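Local coordinates for putative major capsid protein (Cafeteriavirus-dependent mavirus, PDB 6G44) that probably builds the icosahedral shell of a marine virophage, as a double jelly-roll major capsid protein that associates into trimers, at residues C[77-82]-C[259-264]. Numbering follows the deposited sequence.
Sequences VSFTAE and VDITGF
Ile261 lies obliquely across the Phe79 side chain and touches it with two branches. Its CG2 packs on Phe79 CB at 3.8 Å. Its CD1 reaches Phe79 CD1 at 3.9 Å and also meets Ala81 CB. CG1 of Ile261 lies beside the backbone N (chi1 -55°), and the second bend (chi2 -64°) brings CD1 to Phe79 and Ala81. Further along, Phe264 CZ contacts Val77 CG1 at 3.8 Å, and Phe264 CD1 lies 4.1 Å from Phe79 CB. Pro238 and Met241 of helix 238-241 also pack on Ile261. Strands 74-84 and 258-273 run antiparallel here, within one sheet of the double jelly-roll. Thr80 with Thr262 and Glu82 with Asp260 are hydrogen-bonded pairs, each joined by two nearly straight backbone bonds. Ala81 and Ile261 form the non-hydrogen-bonded pair between them. At Gly263 the chain turns a corner, with positive phi (65°). Beyond it, the backbone of Ser78 bonds to Lys265. One water bridges Ser78 OG and Gly263 O, at 2.8 Å from each. A second water is hydrogen-bonded to Thr262 OG1 at 2.7 Å and donates to Thr80 O. On the Thr80 face, Thr80 OG1 bonds to Asp199, and in one of its two conformers Asp260 forms a salt bridge with Lys84.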
loop_
_atom_site.group_PDB
_atom_site.type_symbol
_atom_site.label_atom_id
_atom_site.label_comp_id
_atom_site.label_asym_id
_atom_site.label_seq_id
_atom_site.Cartn_x
_atom_site.Cartn_y
_atom_site.Cartn_z
ATOM N N VAL C 77 -16.935 17.985 14.665
ATOM C CA VAL C 77 -18.280 17.761 15.216
ATOM C C VAL C 77 -18.187 16.839 16.386
ATOM O O VAL C 77 -17.375 15.903 16.397
ATOM C CB VAL C 77 -19.295 17.239 14.202
ATOM C CG1 VAL C 77 -19.528 18.243 13.082
ATOM C CG2 VAL C 77 -18.917 15.861 13.684
ATOM N N SER C 78 -19.010 17.100 17.400
ATOM C CA SER C 78 -19.152 16.206 18.514
ATOM C C SER C 78 -20.624 16.065 18.842
ATOM O O SER C 78 -21.383 17.020 18.697
ATOM C CB SER C 78 -18.348 16.660 19.722
ATOM O OG SER C 78 -18.822 17.864 20.220
ATOM N N PHE C 79 -21.024 14.865 19.225
ATOM C CA PHE C 79 -22.415 14.626 19.577
ATOM C C PHE C 79 -22.534 13.309 20.288
ATOM O O PHE C 79 -21.590 12.501 20.310
ATOM C CB PHE C 79 -23.283 14.616 18.322
ATOM C CG PHE C 79 -22.833 13.604 17.280
ATOM C CD1 PHE C 79 -23.291 12.291 17.315
ATOM C CD2 PHE C 79 -21.906 13.967 16.304
ATOM C CE1 PHE C 79 -22.862 11.362 16.366
ATOM C CE2 PHE C 79 -21.468 13.043 15.356
ATOM C CZ PHE C 79 -21.949 11.747 15.401
ATOM N N THR C 80 -23.716 13.074 20.848
ATOM C CA THR C 80 -24.080 11.799 21.423
ATOM C C THR C 80 -25.192 11.201 20.574
ATOM O O THR C 80 -26.146 11.891 20.241
ATOM C CB THR C 80 -24.550 11.951 22.890
ATOM O OG1 THR C 80 -23.483 12.489 23.677
ATOM C CG2 THR C 80 -25.002 10.625 23.467
ATOM N N ALA C 81 -25.044 9.942 20.170
ATOM C CA ALA C 81 -26.077 9.181 19.477
ATOM C C ALA C 81 -26.652 8.147 20.414
ATOM O O ALA C 81 -25.902 7.372 21.016
ATOM C CB ALA C 81 -25.498 8.494 18.253
ATOM N N GLU C 82 -27.987 8.123 20.516
ATOM C CA GLU C 82 -28.686 7.068 21.240
ATOM C C GLU C 82 -29.355 6.156 20.236
ATOM O O GLU C 82 -30.161 6.611 19.443
ATOM C CB GLU C 82 -29.745 7.641 22.195
ATOM C CG GLU C 82 -30.427 6.540 23.006
ATOM C CD GLU C 82 -31.391 7.049 24.071
ATOM O OE1 GLU C 82 -31.823 6.218 24.886
ATOM O OE2 GLU C 82 -31.731 8.240 24.084
ATOM N N VAL C 259 -32.711 6.172 16.130
ATOM C CA VAL C 259 -31.479 6.819 16.580
ATOM C C VAL C 259 -31.755 8.291 16.740
ATOM O O VAL C 259 -32.415 8.899 15.885
ATOM C CB VAL C 259 -30.333 6.585 15.568
ATOM C CG1 VAL C 259 -29.060 7.247 16.057
ATOM C CG2 VAL C 259 -30.136 5.090 15.339
ATOM N N ASP C 260 -31.275 8.859 17.844
ATOM C CA ASP C 260 -31.416 10.288 18.169
ATOM C C ASP C 260 -30.052 10.923 18.402
ATOM O O ASP C 260 -29.265 10.330 19.114
ATOM C CB ASP C 260 -32.225 10.428 19.462
ATOM C CG ASP C 260 -33.665 9.977 19.304
ATOM O OD1 ASP C 260 -34.285 10.333 18.289
ATOM O OD2 ASP C 260 -34.171 9.288 20.203
ATOM N N ILE C 261 -29.842 12.141 17.907
ATOM C CA ILE C 261 -28.632 12.937 18.142
ATOM C C ILE C 261 -28.944 14.014 19.170
ATOM O O ILE C 261 -29.965 14.722 19.052
ATOM C CB ILE C 261 -28.159 13.604 16.838
ATOM C CG1 ILE C 261 -27.966 12.553 15.718
ATOM C CG2 ILE C 261 -26.900 14.463 17.031
ATOM C CD1 ILE C 261 -26.874 11.516 15.968
ATOM N N THR C 262 -28.078 14.117 20.159
ATOM C CA THR C 262 -28.160 15.169 21.169
ATOM C C THR C 262 -26.792 15.752 21.426
ATOM O O THR C 262 -25.759 15.143 21.107
ATOM C CB THR C 262 -28.771 14.650 22.489
ATOM O OG1 THR C 262 -27.946 13.629 23.073
ATOM C CG2 THR C 262 -30.191 14.132 22.264
ATOM N N GLY C 263 -26.764 16.925 22.038
ATOM C CA GLY C 263 -25.531 17.555 22.441
ATOM C C GLY C 263 -24.636 17.936 21.273
ATOM O O GLY C 263 -23.426 18.062 21.459
ATOM N N PHE C 264 -25.219 18.122 20.103
ATOM C CA PHE C 264 -24.429 18.459 18.890
ATOM C C PHE C 264 -23.665 19.772 19.033
ATOM O O PHE C 264 -24.220 20.793 19.449
ATOM C CB PHE C 264 -25.308 18.471 17.661
ATOM C CG PHE C 264 -24.562 18.719 16.390
ATOM C CD1 PHE C 264 -23.972 17.659 15.732
ATOM C CD2 PHE C 264 -24.440 19.975 15.867
ATOM C CE1 PHE C 264 -23.276 17.877 14.547
ATOM C CE2 PHE C 264 -23.745 20.201 14.685
ATOM C CZ PHE C 264 -23.141 19.141 14.043
HETATM O O HOH W 1 -20.875 17.157 22.022
HETATM O O HOH W 2 -28.524 11.130 22.171
#